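Local coordinates for putative peptidase (Chlamydophila abortus, PDB 3CE2), which is a putative zinc metallopeptidase of the M3B family that probably cleaves small bioactive peptides, at residues 298-302 with 462-466; 318-322 with 452-456; 125-131 with 155-159. One frame throughout, in Å; residues are numbered along the deposited sequence.

Interactions 1 and 2 share helix 451-487. Interaction 1 pairs it with helix 292-306 in a largely buried contact. Interaction 2 sets the start of the same helix against residues 318-322, a surface loop that follows helix 292-306. The two contacts touch through Lys302, which reaches the loop at Ala318 and Leu320. Interaction 3 lies on the opposite side of the chain's centre, its centre about 47 Å from that of interaction 1 and 54 Å from that of interaction 2, and joins short helices in a partly buried place. The chemistry differs accordingly. Interaction 1 combines aromatic packing with a salt bridge. Interaction 2 depends on a hydroxyl pair, and interaction 3 on apolar side chains and backbone carbonyl oxygens.

Interaction 1: residues 298-302 with 462-466; sequences YFSIK and LDTIF
Tyr298 leaves helix 292-306 with CG trans to its own backbone N (chi1 176°), which sends the phenol ring across to Leu462, Asp463 and Phe466. Lys302 starts beside its backbone N and then runs extended beyond CG, carrying NZ to the carboxylate of Asp463. The motif is a helix pair with a buried interface, in the largely helical M3 peptidase fold. Helices 292-306 and 451-487 run roughly antiparallel here, at 141°. Their local axes stay 12.3 Å apart at closest approach, and side chains as long as Tyr298 and Lys302 span the distance.

The Tyr298 ring is met in three ways. Leu462 puts its CB over one face in a CH-pi contact, 3.8 Å from the ring centroid. The CD1 branch of Leu462 follows along the same ring, near CE1 of Tyr298. Phe466 lies with its ring nearly parallel to that of Tyr298, the planes 11° apart. The two rings are slid past each other, with centroids 5.1 Å apart, so they barely overlap, and their nearest atoms are Tyr298 CD2 and Phe466 CD2 at 3.5 Å. Phe466 also stacks on Phe470, further along its own helix.

At the edge of the ring, near its plane, the OH of Tyr298 donates to Asp463 OD1 over 2.7 Å. Lys302 NZ makes a salt bridge to the same oxygen at 2.9 Å. NZ also bonds to the carbonyl oxygens of Val316 and, probably, Ala318, which ties it to the loop after its helix. The two donors probably help to keep Asp463 ionised. They grip OD1 from opposite faces of the carboxylate plane: Tyr298 OH from well above it, Lys302 NZ on the syn side and closer to the plane.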
# COMPACT_ATOMS: atom_id res chain seq x y z
N TYR A 298 3.39 24.92 6.69
CA TYR A 298 2.00 24.48 6.53
C TYR A 298 1.22 24.58 7.80
O TYR A 298 0.13 25.15 7.80
CB TYR A 298 1.91 23.03 6.02
CG TYR A 298 0.48 22.51 5.94
CD1 TYR A 298 -0.51 23.27 5.31
CD2 TYR A 298 0.13 21.27 6.50
CE1 TYR A 298 -1.83 22.80 5.23
CE2 TYR A 298 -1.19 20.80 6.42
CZ TYR A 298 -2.16 21.57 5.78
OH TYR A 298 -3.44 21.11 5.70
N PHE A 299 1.77 24.04 8.89
CA PHE A 299 1.09 24.11 10.18
C PHE A 299 0.82 25.52 10.71
O PHE A 299 -0.20 25.74 11.35
CB PHE A 299 1.80 23.26 11.23
CG PHE A 299 1.68 21.78 11.00
CD1 PHE A 299 0.78 21.27 10.05
CD2 PHE A 299 2.45 20.88 11.74
CE1 PHE A 299 0.65 19.90 9.83
CE2 PHE A 299 2.33 19.49 11.53
CZ PHE A 299 1.43 19.01 10.56
N SER A 300 1.70 26.49 10.46
CA SER A 300 1.42 27.85 10.94
C SER A 300 0.24 28.43 10.20
O SER A 300 -0.56 29.18 10.76
CB SER A 300 2.59 28.80 10.75
OG SER A 300 3.77 28.06 10.55
N ILE A 301 0.13 28.10 8.92
CA ILE A 301 -1.05 28.55 8.21
C ILE A 301 -2.25 28.01 8.94
O ILE A 301 -3.19 28.74 9.23
CB ILE A 301 -1.07 28.03 6.78
CG1 ILE A 301 0.08 28.64 5.99
CG2 ILE A 301 -2.42 28.31 6.15
CD1 ILE A 301 0.13 28.16 4.58
N LYS A 302 -2.23 26.72 9.27
CA LYS A 302 -3.33 26.11 10.01
C LYS A 302 -3.54 26.81 11.34
O LYS A 302 -4.67 27.14 11.67
CB LYS A 302 -3.13 24.60 10.21
CG LYS A 302 -3.60 23.74 9.06
CD LYS A 302 -4.01 22.35 9.57
CE LYS A 302 -4.94 21.61 8.61
NZ LYS A 302 -5.29 20.28 9.14
N LEU A 462 -3.11 18.73 1.46
CA LEU A 462 -1.87 18.85 2.22
C LEU A 462 -1.86 17.91 3.42
O LEU A 462 -0.82 17.30 3.73
CB LEU A 462 -1.57 20.30 2.58
CG LEU A 462 -1.28 21.13 1.31
CD1 LEU A 462 -1.61 22.60 1.47
CD2 LEU A 462 0.18 20.95 0.83
N ASP A 463 -3.00 17.76 4.09
CA ASP A 463 -3.10 16.80 5.20
C ASP A 463 -2.62 15.41 4.75
O ASP A 463 -1.86 14.73 5.45
CB ASP A 463 -4.54 16.70 5.73
CG ASP A 463 -5.01 17.97 6.50
OD1 ASP A 463 -4.17 18.84 6.89
OD2 ASP A 463 -6.25 18.09 6.70
N THR A 464 -3.08 15.00 3.56
CA THR A 464 -2.71 13.73 2.97
C THR A 464 -1.21 13.66 2.69
O THR A 464 -0.52 12.73 3.11
CB THR A 464 -3.45 13.55 1.64
OG1 THR A 464 -4.84 13.42 1.90
CG2 THR A 464 -2.96 12.33 0.90
N ILE A 465 -0.71 14.67 1.99
CA ILE A 465 0.71 14.75 1.70
C ILE A 465 1.52 14.74 3.00
O ILE A 465 2.47 13.97 3.15
CB ILE A 465 1.03 15.98 0.86
CG1 ILE A 465 0.29 15.90 -0.47
CG2 ILE A 465 2.48 16.02 0.57
CD1 ILE A 465 0.47 17.13 -1.32
N PHE A 466 1.14 15.58 3.96
CA PHE A 466 1.91 15.63 5.20
C PHE A 466 1.81 14.37 6.04
O PHE A 466 2.79 14.00 6.67
CB PHE A 466 1.67 16.91 6.01
CG PHE A 466 2.47 18.06 5.51
CD1 PHE A 466 3.81 18.21 5.89
CD2 PHE A 466 1.93 18.96 4.59
CE1 PHE A 466 4.57 19.24 5.38
CE2 PHE A 466 2.69 20.01 4.08
CZ PHE A 466 4.00 20.15 4.48

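Interaction 2: residues 318-322 with 452-456; sequences APLSQ and EEKIT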
# COMPACT_ATOMS: atom_id res chain seq x y z
N ALA A 318 -7.44 19.19 12.48
CA ALA A 318 -8.59 20.08 12.57
C ALA A 318 -8.92 20.63 11.19
O ALA A 318 -8.02 20.91 10.41
CB ALA A 318 -8.28 21.21 13.51
N PRO A 319 -10.21 20.81 10.89
CA PRO A 319 -10.54 21.39 9.59
C PRO A 319 -10.43 22.91 9.62
O PRO A 319 -10.58 23.52 10.68
CB PRO A 319 -12.00 20.98 9.37
CG PRO A 319 -12.44 20.28 10.63
CD PRO A 319 -11.41 20.54 11.68
N LEU A 320 -10.17 23.52 8.47
CA LEU A 320 -10.09 24.96 8.36
C LEU A 320 -11.40 25.55 7.86
O LEU A 320 -11.75 26.66 8.22
CB LEU A 320 -8.98 25.37 7.42
CG LEU A 320 -7.63 25.62 8.07
CD1 LEU A 320 -7.38 24.63 9.14
CD2 LEU A 320 -6.51 25.55 7.05
N SER A 321 -12.11 24.79 7.04
CA SER A 321 -13.34 25.30 6.44
C SER A 321 -14.38 24.21 6.37
O SER A 321 -14.09 23.07 6.68
CB SER A 321 -13.09 25.87 5.04
OG SER A 321 -12.67 24.86 4.13
N GLN A 322 -15.59 24.57 5.95
CA GLN A 322 -16.71 23.65 5.99
C GLN A 322 -17.47 23.65 4.66
O GLN A 322 -17.00 23.09 3.66
CB GLN A 322 -17.63 24.05 7.13
CG GLN A 322 -18.75 23.08 7.40
CD GLN A 322 -19.73 23.64 8.42
OE1 GLN A 322 -20.93 23.34 8.38
NE2 GLN A 322 -19.23 24.47 9.34
N GLU A 452 -14.18 28.93 -0.14
CA GLU A 452 -14.30 27.96 0.94
C GLU A 452 -13.96 26.57 0.43
O GLU A 452 -13.33 25.77 1.12
CB GLU A 452 -15.70 27.99 1.58
CG GLU A 452 -15.92 29.15 2.57
CD GLU A 452 -15.14 29.01 3.90
OE1 GLU A 452 -15.41 28.04 4.66
OE2 GLU A 452 -14.28 29.87 4.19
N GLU A 453 -14.36 26.30 -0.81
CA GLU A 453 -14.05 25.03 -1.43
C GLU A 453 -12.53 24.90 -1.60
O GLU A 453 -11.91 23.97 -1.10
CB GLU A 453 -14.73 24.98 -2.79
CG GLU A 453 -15.02 23.60 -3.32
CD GLU A 453 -15.63 23.65 -4.73
OE1 GLU A 453 -15.89 22.57 -5.31
OE2 GLU A 453 -15.85 24.78 -5.24
N LYS A 454 -11.94 25.87 -2.28
CA LYS A 454 -10.50 25.88 -2.46
C LYS A 454 -9.74 25.55 -1.18
O LYS A 454 -8.76 24.82 -1.20
CB LYS A 454 -10.05 27.23 -2.99
CG LYS A 454 -10.52 27.52 -4.41
CD LYS A 454 -9.71 28.67 -5.01
CE LYS A 454 -10.17 29.01 -6.42
NZ LYS A 454 -9.01 29.43 -7.26
N ILE A 455 -10.18 26.11 -0.06
CA ILE A 455 -9.49 25.84 1.19
C ILE A 455 -9.75 24.40 1.57
O ILE A 455 -8.82 23.67 1.93
CB ILE A 455 -9.91 26.81 2.29
CG1 ILE A 455 -9.46 28.22 1.92
CG2 ILE A 455 -9.30 26.41 3.63
CD1 ILE A 455 -9.97 29.31 2.84
N THR A 456 -11.00 23.97 1.46
CA THR A 456 -11.35 22.59 1.74
C THR A 456 -10.45 21.65 0.95
O THR A 456 -9.80 20.79 1.52
CB THR A 456 -12.84 22.33 1.49
OG1 THR A 456 -13.58 22.88 2.59
CG2 THR A 456 -13.16 20.85 1.43
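Ser321 and Thr456 meet through their hydroxyls. Ser321 OG and Thr456 OG1 are hydrogen-bonded at 2.7 Å, and either could be the donor. Between residues 318-322 and 452-456 it is the one hydrogen bond that is clear. It comes where the two backbones are nearest, with CA of Ser321 5.8 Å from CA of Thr456. The torsion of Ser321 (chi1 64°) holds OG between its backbone N and carbonyl carbon, and from there the hydroxyl faces the helix.

Beside the bond, the CG2 branch of Ile455 packs on Leu320 CB at 3.9 Å and lies 3.7 Å from Ser321 OG. On the solvent side, Glu452 bends at chi2, and its OE1 comes up to CB of Ser321. Glu452, Ile455 and Thr456 thus present one side of the first helical turns to the loop. The contact is a loop packed on the N-terminal turns of a long helix in the M3 peptidase region.

A second shell sets these groups in place. Thr456 N bonds to Glu452 O within the helix, at 3.0 Å. Just before it, Ser450 OG accepts from Glu453 N, and one turn on, Thr459 OG1 bonds to Ile455 O. Ile455 also rests on Leu609 near the end of the chain. Leu320 packs on Cys305 and Leu306, which places the loop in between helices 292-306 and 451-487.

Interaction 3: residues 125-131 with 155-159; sequences QPALTSL and IFRLS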
# COMPACT_ATOMS: atom_id res chain seq x y z
N GLN A 125 11.16 -23.15 -5.12
CA GLN A 125 12.04 -22.09 -4.66
C GLN A 125 13.37 -22.56 -4.01
O GLN A 125 14.44 -22.06 -4.35
CB GLN A 125 11.31 -21.11 -3.76
CG GLN A 125 12.28 -20.41 -2.82
CD GLN A 125 12.07 -18.92 -2.80
OE1 GLN A 125 11.30 -18.39 -3.60
NE2 GLN A 125 12.77 -18.24 -1.92
N PRO A 126 13.31 -23.50 -3.05
CA PRO A 126 14.60 -23.82 -2.42
C PRO A 126 15.52 -24.69 -3.27
O PRO A 126 16.74 -24.65 -3.09
CB PRO A 126 14.19 -24.54 -1.11
CG PRO A 126 12.86 -25.10 -1.39
CD PRO A 126 12.20 -24.28 -2.49
N ALA A 127 14.96 -25.48 -4.19
CA ALA A 127 15.80 -26.25 -5.12
C ALA A 127 16.60 -25.32 -6.02
O ALA A 127 17.76 -25.60 -6.33
CB ALA A 127 14.96 -27.21 -5.96
N LEU A 128 15.96 -24.21 -6.44
CA LEU A 128 16.61 -23.19 -7.26
C LEU A 128 17.66 -22.40 -6.50
O LEU A 128 18.78 -22.26 -6.97
CB LEU A 128 15.59 -22.24 -7.85
CG LEU A 128 14.68 -22.88 -8.89
CD1 LEU A 128 13.43 -22.02 -9.24
CD2 LEU A 128 15.50 -23.18 -10.12
N THR A 129 17.29 -21.87 -5.34
CA THR A 129 18.23 -21.07 -4.57
C THR A 129 19.42 -21.88 -4.11
O THR A 129 20.42 -21.32 -3.69
CB THR A 129 17.59 -20.39 -3.34
OG1 THR A 129 17.03 -21.39 -2.47
CG2 THR A 129 16.52 -19.44 -3.78
N SER A 130 19.34 -23.20 -4.21
CA SER A 130 20.51 -24.00 -3.84
C SER A 130 21.34 -24.60 -5.01
O SER A 130 22.23 -25.41 -4.77
CB SER A 130 20.11 -25.08 -2.85
OG SER A 130 19.28 -26.02 -3.50
N LEU A 131 21.08 -24.20 -6.26
CA LEU A 131 21.99 -24.52 -7.37
C LEU A 131 23.34 -23.82 -7.20
O LEU A 131 23.42 -22.77 -6.57
CB LEU A 131 21.39 -24.04 -8.68
CG LEU A 131 20.04 -24.67 -8.89
CD1 LEU A 131 19.51 -24.30 -10.23
CD2 LEU A 131 20.21 -26.18 -8.77
N ILE A 155 14.84 -14.92 -7.94
CA ILE A 155 14.98 -16.10 -7.12
C ILE A 155 16.41 -16.49 -6.81
O ILE A 155 16.72 -16.86 -5.69
CB ILE A 155 14.28 -17.27 -7.72
CG1 ILE A 155 12.76 -17.01 -7.70
CG2 ILE A 155 14.70 -18.53 -6.97
CD1 ILE A 155 11.93 -18.04 -8.50
N PHE A 156 17.29 -16.42 -7.80
CA PHE A 156 18.71 -16.77 -7.62
C PHE A 156 19.46 -15.76 -6.74
O PHE A 156 20.49 -16.08 -6.16
CB PHE A 156 19.44 -16.89 -8.97
CG PHE A 156 18.95 -18.01 -9.87
CD1 PHE A 156 18.71 -19.28 -9.38
CD2 PHE A 156 18.77 -17.78 -11.23
CE1 PHE A 156 18.28 -20.31 -10.23
CE2 PHE A 156 18.34 -18.80 -12.06
CZ PHE A 156 18.09 -20.08 -11.55
N ARG A 157 18.97 -14.53 -6.64
CA ARG A 157 19.64 -13.55 -5.80
C ARG A 157 19.64 -13.98 -4.33
O ARG A 157 20.40 -13.44 -3.52
CB ARG A 157 18.99 -12.16 -5.96
CG ARG A 157 19.64 -11.35 -7.07
CD ARG A 157 18.90 -10.05 -7.39
NE ARG A 157 19.28 -8.96 -6.50
CZ ARG A 157 18.56 -8.60 -5.45
NH1 ARG A 157 17.41 -9.23 -5.18
NH2 ARG A 157 19.01 -7.60 -4.68
N LEU A 158 18.78 -14.93 -4.00
CA LEU A 158 18.59 -15.33 -2.60
C LEU A 158 19.60 -16.39 -2.16
O LEU A 158 19.72 -16.70 -0.98
CB LEU A 158 17.15 -15.81 -2.36
CG LEU A 158 16.12 -14.66 -2.39
CD1 LEU A 158 14.66 -15.11 -2.27
CD2 LEU A 158 16.48 -13.61 -1.36
N SER A 159 20.31 -16.94 -3.13
CA SER A 159 21.30 -17.99 -2.88
C SER A 159 22.37 -17.53 -1.87
O SER A 159 22.72 -18.27 -0.96
CB SER A 159 21.98 -18.37 -4.20
OG SER A 159 22.66 -17.23 -4.73
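Thr129 makes the central contact with Ile155 and Leu158, and its branches part at CB. CG2 points across the contact. It meets the carbonyl oxygen of Ile155 at 3.2 Å, and also packs on Ile155 CG2 and Leu158 CB. OG1 turns back to its own helix, because chi1 of 59° sets it between the backbone N and the carbonyl carbon. There its hydrogen bonding to Gln125 O or Pro126 O is weak.

Around Thr129, apolar side chains and backbone carbonyl oxygens share the contact. Leu128 CB touches Ile155 CG2. The ring of Phe156 takes the Leu128 carbonyl oxygen at its edge, with CE1 3.8 Å from Leu128 O. Thr129 O faces CB of Ser159 at 3.4 Å. Ser159 closes a type I beta turn from Phe156, and its OG bonds to Phe156 O at 2.8 Å.

The contact joins two short helices in the oligopeptidase F region, away from the zinc sites. It sets the C-terminal part of helix 124-129 against that of helix 149-156 and the following turn. Helix 133-141, between them in sequence, packs on the contact: Ile136 touches Leu131, just after helix 124-129, and Phe156, which also meets His139 and Leu140.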